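Local coordinates for protein GH61E (Thielavia terrestris, PDB 3EJA) that probably acts as a copper-dependent lytic polysaccharide monooxygenase, cleaving glycosidic bonds of cellulose-like polysaccharides oxidatively, and is observed here with magnesium in its metal site, at residues 67-72 and 188-193; 111-116 and 136-141. One frame throughout, in Å; residues are numbered along the deposited sequence.

Contact 1 (67-72 and 188-193). With MG (magnesium ion), chain F.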
loop_
_atom_site.group_PDB
_atom_site.type_symbol
_atom_site.label_atom_id
_atom_site.label_comp_id
_atom_site.label_asym_id
_atom_site.label_seq_id
_atom_site.Cartn_x
_atom_site.Cartn_y
_atom_site.Cartn_z
ATOM N N TYR A 67 -9.528 8.787 7.148
ATOM C CA TYR A 67 -9.763 9.876 8.110
ATOM C C TYR A 67 -8.761 10.016 9.265
ATOM O O TYR A 67 -8.823 11.008 9.998
ATOM C CB TYR A 67 -11.209 9.870 8.640
ATOM C CG TYR A 67 -11.614 8.668 9.465
ATOM C CD1 TYR A 67 -11.377 8.620 10.845
ATOM C CD2 TYR A 67 -12.281 7.593 8.872
ATOM C CE1 TYR A 67 -11.761 7.525 11.598
ATOM C CE2 TYR A 67 -12.673 6.492 9.618
ATOM C CZ TYR A 67 -12.411 6.464 10.976
ATOM O OH TYR A 67 -12.805 5.382 11.716
ATOM N N HIS A 68 -7.866 9.046 9.441
ATOM C CA HIS A 68 -6.773 9.205 10.411
ATOM C C HIS A 68 -5.605 9.911 9.724
ATOM O O HIS A 68 -5.343 9.668 8.540
ATOM C CB HIS A 68 -6.295 7.866 10.980
ATOM C CG HIS A 68 -7.341 7.120 11.746
ATOM N ND1 HIS A 68 -7.994 7.655 12.840
ATOM C CD2 HIS A 68 -7.821 5.863 11.596
ATOM C CE1 HIS A 68 -8.837 6.760 13.322
ATOM N NE2 HIS A 68 -8.752 5.665 12.586
ATOM N N PRO A 69 -4.896 10.788 10.463
ATOM C CA PRO A 69 -3.742 11.474 9.880
ATOM C C PRO A 69 -2.629 10.466 9.607
ATOM O O PRO A 69 -2.387 9.576 10.418
ATOM C CB PRO A 69 -3.317 12.447 10.987
ATOM C CG PRO A 69 -3.834 11.836 12.250
ATOM C CD PRO A 69 -5.117 11.177 11.869
ATOM N N GLY A 70 -1.977 10.597 8.462
ATOM C CA GLY A 70 -0.854 9.722 8.117
ATOM C C GLY A 70 -0.746 9.517 6.620
ATOM O O GLY A 70 -1.668 9.886 5.873
ATOM N N PRO A 71 0.390 8.949 6.164
ATOM C CA PRO A 71 0.671 8.802 4.740
ATOM C C PRO A 71 -0.073 7.646 4.060
ATOM O O PRO A 71 -0.370 6.624 4.697
ATOM C CB PRO A 71 2.175 8.503 4.717
ATOM C CG PRO A 71 2.410 7.759 5.997
ATOM C CD PRO A 71 1.485 8.406 6.999
ATOM N N VAL A 72 -0.343 7.831 2.770
ATOM C CA VAL A 72 -0.793 6.773 1.867
ATOM C C VAL A 72 0.393 6.398 0.982
ATOM O O VAL A 72 1.084 7.275 0.431
ATOM C CB VAL A 72 -1.992 7.249 0.988
ATOM C CG1 VAL A 72 -2.275 6.267 -0.161
ATOM C CG2 VAL A 72 -3.241 7.431 1.847
ATOM N N ILE A 188 6.262 7.949 16.185
ATOM C CA ILE A 188 6.247 9.392 15.945
ATOM C C ILE A 188 5.102 10.048 16.708
ATOM O O ILE A 188 3.992 9.510 16.768
ATOM C CB ILE A 188 6.135 9.724 14.409
ATOM C CG1 ILE A 188 6.236 11.234 14.143
ATOM C CG2 ILE A 188 4.856 9.101 13.779
ATOM C CD1 ILE A 188 6.240 11.621 12.644
ATOM N N ASN A 189 5.394 11.206 17.293
ATOM C CA ASN A 189 4.364 12.083 17.839
ATOM C C ASN A 189 4.078 13.219 16.849
ATOM O O ASN A 189 4.893 14.133 16.672
ATOM C CB ASN A 189 4.796 12.631 19.207
ATOM C CG ASN A 189 3.651 13.300 19.952
ATOM O OD1 ASN A 189 2.818 13.966 19.354
ATOM N ND2 ASN A 189 3.608 13.117 21.262
ATOM N N ILE A 190 2.921 13.151 16.196
ATOM C CA ILE A 190 2.550 14.137 15.174
ATOM C C ILE A 190 2.012 15.446 15.776
ATOM O O ILE A 190 1.838 16.432 15.062
ATOM C CB ILE A 190 1.532 13.560 14.141
ATOM C CG1 ILE A 190 0.213 13.161 14.831
ATOM C CG2 ILE A 190 2.168 12.366 13.381
ATOM C CD1 ILE A 190 -0.973 12.884 13.876
ATOM N N TYR A 191 1.764 15.440 17.086
ATOM C CA TYR A 191 1.072 16.539 17.775
ATOM C C TYR A 191 2.012 17.493 18.515
ATOM O O TYR A 191 1.744 18.696 18.610
ATOM C CB TYR A 191 0.050 15.980 18.781
ATOM C CG TYR A 191 -1.012 15.126 18.129
ATOM C CD1 TYR A 191 -1.956 15.693 17.264
ATOM C CD2 TYR A 191 -1.052 13.740 18.346
ATOM C CE1 TYR A 191 -2.931 14.900 16.638
ATOM C CE2 TYR A 191 -2.021 12.939 17.728
ATOM C CZ TYR A 191 -2.952 13.532 16.875
ATOM O OH TYR A 191 -3.905 12.756 16.262
ATOM N N TYR A 192 3.080 16.941 19.085
ATOM C CA TYR A 192 4.014 17.736 19.899
ATOM C C TYR A 192 5.361 17.043 20.069
ATOM O O TYR A 192 5.406 15.887 20.488
ATOM C CB TYR A 192 3.449 17.981 21.306
ATOM C CG TYR A 192 4.525 18.474 22.247
ATOM C CD1 TYR A 192 4.979 19.795 22.183
ATOM C CD2 TYR A 192 5.120 17.614 23.165
ATOM C CE1 TYR A 192 5.995 20.246 23.022
ATOM C CE2 TYR A 192 6.134 18.056 24.009
ATOM C CZ TYR A 192 6.557 19.369 23.936
ATOM O OH TYR A 192 7.550 19.798 24.782
ATOM N N PRO A 193 6.466 17.734 19.748
ATOM C CA PRO A 193 6.537 18.976 18.983
ATOM C C PRO A 193 6.017 18.638 17.592
ATOM O O PRO A 193 6.342 17.554 17.092
ATOM C CB PRO A 193 8.046 19.247 18.913
ATOM C CG PRO A 193 8.641 18.474 20.061
ATOM C CD PRO A 193 7.796 17.249 20.171
HETATM MG MG MG F . -9.725 3.810 12.849
HETATM O O HOH W 1 -11.351 4.824 13.907
#
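The phenol ring of Y191 carries I190 CG1 on one face, 3.6 Å above its centre, while at the rim its OH approaches P69 CG at 4.1 Å. A second flat group, the imidazole of H68, is part of the histidine brace that marks AA9 polysaccharide monooxygenases. Y67 CE1 lies 3.4 Å above one imidazole face, displaced toward the rim, and the ring of H142 also stacks on H68. At the ring edge H68 NE2 binds the magnesium ion at 2.1 Å, in the site expected to hold copper in the working enzyme; H1 and Y153 also belong to this site. Histidine suits the place because a nitrogen at the far end of its ring can ligate a metal while both faces remain available for packing. A water on the magnesium lies 2.7 Å from Y67 OH, which is also hydrogen-bonded to the N of H1, so this tyrosine links two ligands of the metal.

Across the contact the touching is small and mainly apolar, with no hydrogen bond between the segments. The ring of P69, rigid and compact, meets the extended end of I190 about at right angles, with CG and CD1 only 3.5 Å apart, a tight carbon pair. I190 turns CG1 between its backbone N and carbonyl carbon (chi1 62°), bringing that carbon over the Y191 ring and leaving the chain to run on toward P69. Y191 also touches H142, a residue probably involved in binding O2, so the 188-193 loop borders the active site. N189 shapes this loop: its OD1 accepts from Y191 N at 2.9 Å in the carbonyl plane, an Asx turn, and also from Y192 N, 58° out of that plane, which widens it to an Asx motif.

Contact 2 (111-116 and 136-141)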
loop_
_atom_site.group_PDB
_atom_site.type_symbol
_atom_site.label_atom_id
_atom_site.label_comp_id
_atom_site.label_asym_id
_atom_site.label_seq_id
_atom_site.Cartn_x
_atom_site.Cartn_y
_atom_site.Cartn_z
ATOM N N TRP A 111 -2.640 16.421 5.894
ATOM C CA TRP A 111 -2.349 15.235 5.081
ATOM C C TRP A 111 -3.192 15.259 3.801
ATOM O O TRP A 111 -4.386 15.560 3.855
ATOM C CB TRP A 111 -2.601 13.958 5.893
ATOM C CG TRP A 111 -1.684 13.857 7.100
ATOM C CD1 TRP A 111 -1.919 14.347 8.358
ATOM C CD2 TRP A 111 -0.381 13.254 7.141
ATOM N NE1 TRP A 111 -0.840 14.078 9.182
ATOM C CE2 TRP A 111 0.113 13.406 8.460
ATOM C CE3 TRP A 111 0.410 12.581 6.196
ATOM C CZ2 TRP A 111 1.369 12.908 8.855
ATOM C CZ3 TRP A 111 1.671 12.094 6.596
ATOM C CH2 TRP A 111 2.129 12.264 7.903
ATOM N N PRO A 112 -2.564 14.973 2.640
ATOM C CA PRO A 112 -3.274 15.062 1.364
ATOM C C PRO A 112 -4.213 13.889 1.077
ATOM O O PRO A 112 -4.731 13.783 -0.041
ATOM C CB PRO A 112 -2.138 15.115 0.340
ATOM C CG PRO A 112 -1.047 14.342 0.974
ATOM C CD PRO A 112 -1.153 14.586 2.454
ATOM N N SER A 113 -4.441 13.039 2.080
ATOM C CA SER A 113 -5.386 11.920 1.968
ATOM C C SER A 113 -6.721 12.112 2.716
ATOM O O SER A 113 -7.718 11.479 2.353
ATOM C CB SER A 113 -4.729 10.631 2.456
ATOM O OG SER A 113 -4.492 10.697 3.852
ATOM N N THR A 114 -6.723 12.959 3.752
ATOM C CA THR A 114 -7.833 13.081 4.711
ATOM C C THR A 114 -9.165 13.415 4.023
ATOM O O THR A 114 -9.255 14.381 3.256
ATOM C CB THR A 114 -7.520 14.130 5.825
ATOM O OG1 THR A 114 -6.209 13.893 6.354
ATOM C CG2 THR A 114 -8.541 14.059 6.954
ATOM N N GLY A 115 -10.178 12.593 4.287
ATOM C CA GLY A 115 -11.511 12.796 3.731
ATOM C C GLY A 115 -11.729 12.227 2.336
ATOM O O GLY A 115 -12.837 12.320 1.786
ATOM N N LYS A 116 -10.685 11.645 1.747
ATOM C CA LYS A 116 -10.780 11.080 0.402
ATOM C C LYS A 116 -11.094 9.579 0.409
ATOM O O LYS A 116 -10.646 8.839 1.283
ATOM C CB LYS A 116 -9.489 11.308 -0.401
ATOM C CG LYS A 116 -9.335 12.682 -1.066
ATOM C CD LYS A 116 -7.877 12.917 -1.531
ATOM C CE LYS A 116 -7.404 11.924 -2.604
ATOM N NZ LYS A 116 -8.183 11.968 -3.880
ATOM N N ALA A 136 -2.015 -1.546 -1.302
ATOM C CA ALA A 136 -2.500 -0.253 -0.792
ATOM C C ALA A 136 -2.205 -0.179 0.685
ATOM O O ALA A 136 -2.383 -1.163 1.407
ATOM C CB ALA A 136 -4.004 -0.095 -1.021
ATOM N N GLU A 137 -1.735 0.985 1.130
ATOM C CA GLU A 137 -1.439 1.199 2.526
ATOM C C GLU A 137 -1.796 2.618 2.962
ATOM O O GLU A 137 -1.501 3.571 2.248
ATOM C CB GLU A 137 0.054 0.953 2.741
ATOM C CG GLU A 137 0.620 1.405 4.062
ATOM C CD GLU A 137 2.117 1.244 4.082
ATOM O OE1 GLU A 137 2.575 0.197 4.553
ATOM O OE2 GLU A 137 2.832 2.134 3.586
ATOM N N GLN A 138 -2.425 2.746 4.129
ATOM C CA GLN A 138 -2.455 4.028 4.842
ATOM C C GLN A 138 -2.031 3.760 6.277
ATOM O O GLN A 138 -2.427 2.759 6.866
ATOM C CB GLN A 138 -3.825 4.710 4.785
ATOM C CG GLN A 138 -3.773 6.230 5.088
ATOM C CD GLN A 138 -4.081 6.586 6.533
ATOM O OE1 GLN A 138 -4.635 5.776 7.289
ATOM N NE2 GLN A 138 -3.757 7.833 6.919
ATOM N N ILE A 139 -1.185 4.642 6.807
ATOM C CA ILE A 139 -0.658 4.484 8.158
ATOM C C ILE A 139 -1.241 5.559 9.070
ATOM O O ILE A 139 -0.835 6.721 9.002
ATOM C CB ILE A 139 0.904 4.541 8.177
ATOM C CG1 ILE A 139 1.493 3.687 7.044
ATOM C CG2 ILE A 139 1.437 4.121 9.551
ATOM C CD1 ILE A 139 3.010 3.821 6.861
ATOM N N GLY A 140 -2.195 5.165 9.911
ATOM C CA GLY A 140 -2.794 6.069 10.901
ATOM C C GLY A 140 -1.807 6.338 12.017
ATOM O O GLY A 140 -1.347 5.395 12.685
ATOM N N LEU A 141 -1.478 7.614 12.209
ATOM C CA LEU A 141 -0.445 8.029 13.180
ATOM C C LEU A 141 -0.974 8.748 14.441
ATOM O O LEU A 141 -0.191 9.291 15.243
ATOM C CB LEU A 141 0.607 8.895 12.472
ATOM C CG LEU A 141 1.387 8.272 11.307
ATOM C CD1 LEU A 141 2.310 9.314 10.668
ATOM C CD2 LEU A 141 2.194 7.054 11.780
#
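L141 CD1 meets the six-membered ring of W111 at its outer end, 4.0 Å from CH2 and 4.1 Å from CZ2, with the two side chains crossing at about a right angle. This is core packing of the fibronectin type III-like beta sandwich: a turn-rich loop between strands 96-100 and 118-122 rests against the end of strand 130-140. The broad indole suits the position because it can touch several partners at once; P69 and P103 pack on it, and Y198 meets it edge-to-face. With CG beside the backbone N and anti to the carbonyl carbon (chi1 -63°), the indole extends toward L141, whose branched end offers the CD1 methyl to the ring.

The second meeting point is polar but unbonded. S113 OG and Q138 NE2 stand 4.3 Å apart, too far for a hydrogen bond, and the amide has other partners. Q138 OE1 is hydrogen-bonded to Y2 OH, while NE2 makes weak bonds to the carbonyls of H68 and G70. With OE1 bonded and NE2 weakly held, the buried amide is probably restrained in its rotation, and an amide suits the place because it offers an acceptor and a donor together. It also packs on Y153, one of the metal-site residues, and so forms part of the second shell behind that site.

Further out, two overlapping turns present W111 to L141, just past the strand, and S113 to Q138 on it. In the type I turn from W111 to T114, P112 takes the second position, where its ring fixes phi near the required value. The overlapping type II turn has G115 third, at a positive phi of 85° that glycine adopts readily, and is closed by K116 N donating to S113 O at 3.0 Å.

Overall arrangement
The segments follow one another along the chain as 67-72, 111-116, 136-141 and 188-193, so both segments of contact 2 fall between those of contact 1. The centres of the two contacts are about 10 Å apart, on the same side of the chain's centre. They are joined directly by backbone: L141 N probably donates to P69 O at 2.8 Å, and I139 N to P71 O at 3.0 Å, continuing the antiparallel pairing of strands 72-78 and 130-140 in the five-stranded mixed sheet. Segment 67-72 is thereby set between the outer 188-193 loop and the sandwich core, tying the metal-bearing loop to the sheet beneath it.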